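Local structure of proline iminopeptidase-related protein (Thermus thermophilus, 2YYS) at residues 113-124 against 217-225. The protein is of unknown function but belongs to the peptidase S33 family of alpha/beta hydrolases and is probably a peptidase related to proline iminopeptidase. Residues are numbered along the deposited sequence; the frame is centred on the assembly and turned at random.
Sequences LRRFPQAEGAIL and ERRPLYVLV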
ATOM      1  N   LEU A 113      -1.042   8.787   9.978  1.00 18.03           N
ATOM      2  CA  LEU A 113      -0.629   8.676  11.383  1.00 18.82           C
ATOM      3  C   LEU A 113      -0.008   9.966  11.915  1.00 18.87           C
ATOM      4  O   LEU A 113      -0.324  10.407  13.012  1.00 18.97           O
ATOM      5  CB  LEU A 113       0.362   7.534  11.570  1.00 18.88           C
ATOM      6  CG  LEU A 113      -0.206   6.121  11.544  1.00 19.77           C
ATOM      7  CD1 LEU A 113       0.930   5.133  11.320  1.00 20.66           C
ATOM      8  CD2 LEU A 113      -0.939   5.806  12.817  1.00 19.60           C
ATOM      9  N   ARG A 114       0.866  10.580  11.133  1.00 19.57           N
ATOM     10  CA  ARG A 114       1.591  11.751  11.596  1.00 20.23           C
ATOM     11  C   ARG A 114       0.638  12.914  11.854  1.00 20.71           C
ATOM     12  O   ARG A 114       0.756  13.610  12.864  1.00 20.72           O
ATOM     13  CB  ARG A 114       2.645  12.153  10.573  1.00 20.56           C
ATOM     14  CG  ARG A 114       3.599  13.238  11.064  1.00 21.59           C
ATOM     15  CD  ARG A 114       4.609  13.685  10.031  1.00 21.56           C
ATOM     16  NE  ARG A 114       3.987  14.280   8.849  1.00 22.43           N
ATOM     17  CZ  ARG A 114       3.484  15.517   8.763  1.00 23.27           C
ATOM     18  NH1 ARG A 114       3.507  16.351   9.796  1.00 23.78           N
ATOM     19  NH2 ARG A 114       2.955  15.931   7.625  1.00 22.38           N
ATOM     20  N   ARG A 115      -0.324  13.099  10.956  1.00 20.65           N
ATOM     21  CA  ARG A 115      -1.217  14.249  11.016  1.00 21.03           C
ATOM     22  C   ARG A 115      -2.461  14.009  11.859  1.00 21.12           C
ATOM     23  O   ARG A 115      -3.097  14.959  12.286  1.00 21.54           O
ATOM     24  CB  ARG A 115      -1.634  14.674   9.603  1.00 20.70           C
ATOM     25  CG  ARG A 115      -0.458  15.118   8.765  1.00 21.81           C
ATOM     26  CD  ARG A 115      -0.781  15.429   7.333  1.00 21.48           C
ATOM     27  NE  ARG A 115      -1.875  16.379   7.241  1.00 21.85           N
ATOM     28  CZ  ARG A 115      -2.530  16.676   6.131  1.00 23.26           C
ATOM     29  NH1 ARG A 115      -2.217  16.098   4.977  1.00 23.09           N
ATOM     30  NH2 ARG A 115      -3.510  17.566   6.175  1.00 24.70           N
ATOM     31  N   PHE A 116      -2.820  12.756  12.112  1.00 21.44           N
ATOM     32  CA  PHE A 116      -4.159  12.467  12.638  1.00 21.77           C
ATOM     33  C   PHE A 116      -4.128  11.474  13.809  1.00 22.11           C
ATOM     34  O   PHE A 116      -3.886  10.288  13.621  1.00 20.83           O
ATOM     35  CB  PHE A 116      -5.090  12.017  11.506  1.00 22.16           C
ATOM     36  CG  PHE A 116      -5.387  13.113  10.519  1.00 23.63           C
ATOM     37  CD1 PHE A 116      -6.154  14.214  10.902  1.00 26.40           C
ATOM     38  CD2 PHE A 116      -4.861  13.083   9.229  1.00 26.15           C
ATOM     39  CE1 PHE A 116      -6.416  15.263  10.001  1.00 26.61           C
ATOM     40  CE2 PHE A 116      -5.118  14.125   8.319  1.00 25.77           C
ATOM     41  CZ  PHE A 116      -5.892  15.214   8.711  1.00 26.90           C
ATOM     42  N   PRO A 117      -4.367  11.977  15.023  1.00 22.84           N
ATOM     43  CA  PRO A 117      -4.365  11.120  16.216  1.00 23.56           C
ATOM     44  C   PRO A 117      -5.536  10.121  16.239  1.00 23.13           C
ATOM     45  O   PRO A 117      -5.503   9.155  16.998  1.00 23.05           O
ATOM     46  CB  PRO A 117      -4.410  12.130  17.382  1.00 23.92           C
ATOM     47  CG  PRO A 117      -5.026  13.343  16.824  1.00 24.49           C
ATOM     48  CD  PRO A 117      -4.638  13.386  15.361  1.00 23.20           C
ATOM     49  N   GLN A 118      -6.526  10.341  15.378  1.00 22.88           N
ATOM     50  CA  GLN A 118      -7.616   9.388  15.145  1.00 22.81           C
ATOM     51  C   GLN A 118      -7.111   8.039  14.622  1.00 21.68           C
ATOM     52  O   GLN A 118      -7.747   7.018  14.845  1.00 20.85           O
ATOM     53  CB  GLN A 118      -8.618   9.937  14.118  1.00 23.41           C
ATOM     54  CG  GLN A 118      -9.363  11.181  14.553  1.00 25.09           C
ATOM     55  CD  GLN A 118      -8.723  12.455  14.027  1.00 27.19           C
ATOM     56  OE1 GLN A 118      -7.498  12.573  13.990  1.00 26.49           O
ATOM     57  NE2 GLN A 118      -9.547  13.408  13.623  1.00 27.77           N
ATOM     58  N   ALA A 119      -6.002   8.054  13.886  1.00 20.71           N
ATOM     59  CA  ALA A 119      -5.366   6.820  13.430  1.00 20.21           C
ATOM     60  C   ALA A 119      -4.619   6.150  14.586  1.00 19.73           C
ATOM     61  O   ALA A 119      -3.715   6.730  15.151  1.00 19.64           O
ATOM     62  CB  ALA A 119      -4.430   7.116  12.299  1.00 20.22           C
ATOM     63  N   GLU A 120      -4.992   4.923  14.916  1.00 19.56           N
ATOM     64  CA  GLU A 120      -4.562   4.272  16.153  1.00 19.80           C
ATOM     65  C   GLU A 120      -3.368   3.333  15.974  1.00 19.57           C
ATOM     66  O   GLU A 120      -2.743   2.926  16.953  1.00 19.41           O
ATOM     67  CB  GLU A 120      -5.731   3.492  16.738  1.00 19.88           C
ATOM     68  CG  GLU A 120      -6.921   4.367  17.102  1.00 21.60           C
ATOM     69  CD  GLU A 120      -8.029   3.578  17.785  1.00 23.69           C
ATOM     70  OE1 GLU A 120      -8.574   2.656  17.147  1.00 23.08           O
ATOM     71  OE2 GLU A 120      -8.350   3.873  18.961  1.00 26.35           O
ATOM     72  N   GLY A 121      -3.053   3.005  14.727  1.00 19.45           N
ATOM     73  CA  GLY A 121      -1.946   2.117  14.420  1.00 19.61           C
ATOM     74  C   GLY A 121      -1.929   1.706  12.956  1.00 19.67           C
ATOM     75  O   GLY A 121      -2.800   2.099  12.182  1.00 19.66           O
ATOM     76  N   ALA A 122      -0.942   0.909  12.561  1.00 19.38           N
ATOM     77  CA  ALA A 122      -0.863   0.464  11.177  1.00 18.85           C
ATOM     78  C   ALA A 122      -0.043  -0.793  10.998  1.00 18.28           C
ATOM     79  O   ALA A 122       0.866  -1.080  11.775  1.00 19.15           O
ATOM     80  CB  ALA A 122      -0.320   1.580  10.271  1.00 18.79           C
ATOM     81  N   ILE A 123      -0.407  -1.550   9.973  1.00 16.73           N
ATOM     82  CA  ILE A 123       0.401  -2.631   9.464  1.00 16.27           C
ATOM     83  C   ILE A 123       0.789  -2.223   8.049  1.00 15.89           C
ATOM     84  O   ILE A 123      -0.079  -1.983   7.196  1.00 15.56           O
ATOM     85  CB  ILE A 123      -0.380  -3.968   9.486  1.00 16.03           C
ATOM     86  CG1 ILE A 123      -0.769  -4.307  10.927  1.00 16.48           C
ATOM     87  CG2 ILE A 123       0.468  -5.080   8.895  1.00 15.29           C
ATOM     88  CD1 ILE A 123      -1.705  -5.514  11.094  1.00 16.50           C
ATOM     89  N   LEU A 124       2.094  -2.094   7.833  1.00 15.59           N
ATOM     90  CA  LEU A 124       2.669  -1.767   6.540  1.00 15.83           C
ATOM     91  C   LEU A 124       3.161  -3.040   5.852  1.00 16.11           C
ATOM     92  O   LEU A 124       4.121  -3.681   6.295  1.00 16.37           O
ATOM     93  CB  LEU A 124       3.829  -0.789   6.717  1.00 15.97           C
ATOM     94  CG  LEU A 124       3.608   0.401   7.662  1.00 16.54           C
ATOM     95  CD1 LEU A 124       4.871   1.286   7.743  1.00 16.44           C
ATOM     96  CD2 LEU A 124       2.427   1.227   7.218  1.00 14.86           C
ATOM     97  N   GLU A 217       7.623   5.724  16.406  1.00 22.23           N
ATOM     98  CA  GLU A 217       6.184   5.849  16.546  1.00 22.27           C
ATOM     99  C   GLU A 217       5.738   5.142  17.816  1.00 22.30           C
ATOM    100  O   GLU A 217       5.958   3.931  17.994  1.00 21.79           O
ATOM    101  CB  GLU A 217       5.477   5.240  15.321  1.00 22.33           C
ATOM    102  CG  GLU A 217       3.951   5.255  15.398  1.00 23.09           C
ATOM    103  CD  GLU A 217       3.396   6.624  15.701  1.00 24.00           C
ATOM    104  OE1 GLU A 217       3.587   7.525  14.873  1.00 25.71           O
ATOM    105  OE2 GLU A 217       2.797   6.819  16.781  1.00 24.24           O
ATOM    106  N   ARG A 218       5.082   5.906  18.677  1.00 22.62           N
ATOM    107  CA  ARG A 218       4.517   5.411  19.924  1.00 23.34           C
ATOM    108  C   ARG A 218       3.404   4.392  19.685  1.00 22.42           C
ATOM    109  O   ARG A 218       3.357   3.359  20.331  1.00 22.49           O
ATOM    110  CB  ARG A 218       3.942   6.603  20.688  1.00 24.56           C
ATOM    111  CG  ARG A 218       3.255   6.250  21.982  1.00 29.03           C
ATOM    112  CD  ARG A 218       3.358   7.349  23.018  1.00 34.94           C
ATOM    113  NE  ARG A 218       2.484   7.140  24.175  1.00 39.47           N
ATOM    114  CZ  ARG A 218       2.625   6.187  25.111  1.00 42.08           C
ATOM    115  NH1 ARG A 218       3.613   5.289  25.064  1.00 43.12           N
ATOM    116  NH2 ARG A 218       1.758   6.140  26.121  1.00 41.59           N
ATOM    117  N   ARG A 219       2.491   4.706  18.772  1.00 21.45           N
ATOM    118  CA  ARG A 219       1.409   3.793  18.419  1.00 20.96           C
ATOM    119  C   ARG A 219       1.956   2.508  17.801  1.00 20.30           C
ATOM    120  O   ARG A 219       3.025   2.506  17.210  1.00 20.23           O
ATOM    121  CB  ARG A 219       0.427   4.456  17.445  1.00 20.87           C
ATOM    122  CG  ARG A 219      -0.504   5.493  18.084  1.00 21.01           C
ATOM    123  CD  ARG A 219      -1.138   6.435  17.075  1.00 21.16           C
ATOM    124  NE  ARG A 219      -0.115   7.258  16.442  1.00 19.70           N
ATOM    125  CZ  ARG A 219      -0.332   8.296  15.654  1.00 20.52           C
ATOM    126  NH1 ARG A 219       0.711   8.957  15.174  1.00 19.02           N
ATOM    127  NH2 ARG A 219      -1.564   8.684  15.331  1.00 20.67           N
ATOM    128  N   PRO A 220       1.215   1.421  17.948  1.00 20.51           N
ATOM    129  CA  PRO A 220       1.596   0.130  17.365  1.00 20.70           C
ATOM    130  C   PRO A 220       1.698   0.154  15.838  1.00 21.09           C
ATOM    131  O   PRO A 220       0.760   0.537  15.152  1.00 20.31           O
ATOM    132  CB  PRO A 220       0.477  -0.816  17.812  1.00 20.80           C
ATOM    133  CG  PRO A 220      -0.550   0.003  18.460  1.00 20.93           C
ATOM    134  CD  PRO A 220      -0.030   1.343  18.728  1.00 20.45           C
ATOM    135  N   LEU A 221       2.850  -0.282  15.345  1.00 21.43           N
ATOM    136  CA  LEU A 221       3.197  -0.262  13.936  1.00 22.47           C
ATOM    137  C   LEU A 221       3.974  -1.552  13.649  1.00 22.45           C
ATOM    138  O   LEU A 221       4.858  -1.927  14.422  1.00 22.76           O
ATOM    139  CB  LEU A 221       4.058   0.974  13.668  1.00 22.72           C
ATOM    140  CG  LEU A 221       4.066   1.704  12.327  1.00 26.11           C
ATOM    141  CD1 LEU A 221       2.699   2.020  11.847  1.00 28.52           C
ATOM    142  CD2 LEU A 221       4.838   3.007  12.471  1.00 27.86           C
ATOM    143  N   TYR A 222       3.647  -2.225  12.553  1.00 22.16           N
ATOM    144  CA  TYR A 222       4.302  -3.474  12.175  1.00 22.62           C
ATOM    145  C   TYR A 222       4.658  -3.418  10.697  1.00 21.30           C
ATOM    146  O   TYR A 222       3.899  -2.882   9.892  1.00 21.22           O
ATOM    147  CB  TYR A 222       3.356  -4.661  12.397  1.00 23.57           C
ATOM    148  CG  TYR A 222       3.801  -5.675  13.426  1.00 28.81           C
ATOM    149  CD1 TYR A 222       3.780  -5.356  14.780  1.00 34.39           C
ATOM    150  CD2 TYR A 222       4.224  -6.963  13.047  1.00 34.05           C
ATOM    151  CE1 TYR A 222       4.173  -6.282  15.747  1.00 37.65           C
ATOM    152  CE2 TYR A 222       4.628  -7.910  14.010  1.00 36.38           C
ATOM    153  CZ  TYR A 222       4.600  -7.558  15.365  1.00 38.80           C
ATOM    154  OH  TYR A 222       4.983  -8.458  16.353  1.00 41.92           O
ATOM    155  N   VAL A 223       5.797  -3.994  10.350  1.00 19.54           N
ATOM    156  CA  VAL A 223       6.225  -4.109   8.975  1.00 18.43           C
ATOM    157  C   VAL A 223       6.303  -5.592   8.622  1.00 18.30           C
ATOM    158  O   VAL A 223       6.953  -6.368   9.315  1.00 16.64           O
ATOM    159  CB  VAL A 223       7.594  -3.446   8.739  1.00 18.13           C
ATOM    160  CG1 VAL A 223       8.050  -3.666   7.313  1.00 17.86           C
ATOM    161  CG2 VAL A 223       7.535  -1.945   9.062  1.00 17.96           C
ATOM    162  N   LEU A 224       5.609  -5.961   7.552  1.00 18.28           N
ATOM    163  CA  LEU A 224       5.643  -7.305   6.980  1.00 19.31           C
ATOM    164  C   LEU A 224       6.084  -7.172   5.545  1.00 18.45           C
ATOM    165  O   LEU A 224       5.522  -6.375   4.797  1.00 18.07           O
ATOM    166  CB  LEU A 224       4.252  -7.941   6.971  1.00 19.92           C
ATOM    167  CG  LEU A 224       3.758  -8.734   8.170  1.00 23.65           C
ATOM    168  CD1 LEU A 224       3.715  -7.886   9.400  1.00 26.41           C
ATOM    169  CD2 LEU A 224       2.368  -9.296   7.869  1.00 25.56           C
ATOM    170  N   VAL A 225       7.066  -7.964   5.146  1.00 18.15           N
ATOM    171  CA  VAL A 225       7.626  -7.848   3.810  1.00 18.04           C
ATOM    172  C   VAL A 225       8.195  -9.181   3.331  1.00 18.05           C
ATOM    173  O   VAL A 225       8.617 -10.013   4.124  1.00 17.85           O
ATOM    174  CB  VAL A 225       8.707  -6.736   3.791  1.00 17.97           C
ATOM    175  CG1 VAL A 225       9.907  -7.125   4.649  1.00 18.99           C
ATOM    176  CG2 VAL A 225       9.136  -6.392   2.370  1.00 17.82           C
TER
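R219 reaches from the loop before strand 221-226 to the end of helix 105-115 and the turn after it, where its guanidinium meets backbone carbonyls. R219 NH1 donates to L113 O at 2.8 Å, approaching from above that carbonyl's plane, while R219 NH2 donates to A119 O at 2.9 Å, this time in the carbonyl plane. Two weak bonds from NH2, to L113 O and F116 O, complete the grip on the helix end and on the type I turn F116-A119. L113, its side chain running past R219 in the opposite direction, lays CD2 over the centre of one guanidinium face, 3.8 Å from R219 CZ. The bend of R219 at chi3 (-65°) turns the head toward E217, which it holds side-on: R219 NE to E217 OE2 at 3.0 Å, nearly straight at 170°, and NH1 to OE1. E217 OE2 also accepts from R219 N with its anti lone pair.

Beyond this cluster the two strands run parallel as neighbours in the central alpha/beta-hydrolase sheet. A122 N bonds to P220 O, Y222 N to A122 O, L124 N to Y222 O and L224 N to L124 O. On the face shared by A122, L221 and L124, L221 CD1 lies 3.6 Å from L113 CD1, which packs the helix end on the sheet, and presses on A122 CB at 3.4 Å, a tight carbon pair between the two strands. On the other face I123 CG1 sits alongside Y222 CB, where helix 262-274 covers both residues.

The L113 carbonyl at the helix end, the A119 carbonyl, more weakly that of F116, and the E217 carboxylate thus converge on one arginine; the carboxylate probably offsets its charge and fixes its rotation, and the head ties the helix-to-strand turn to the start of the next strand.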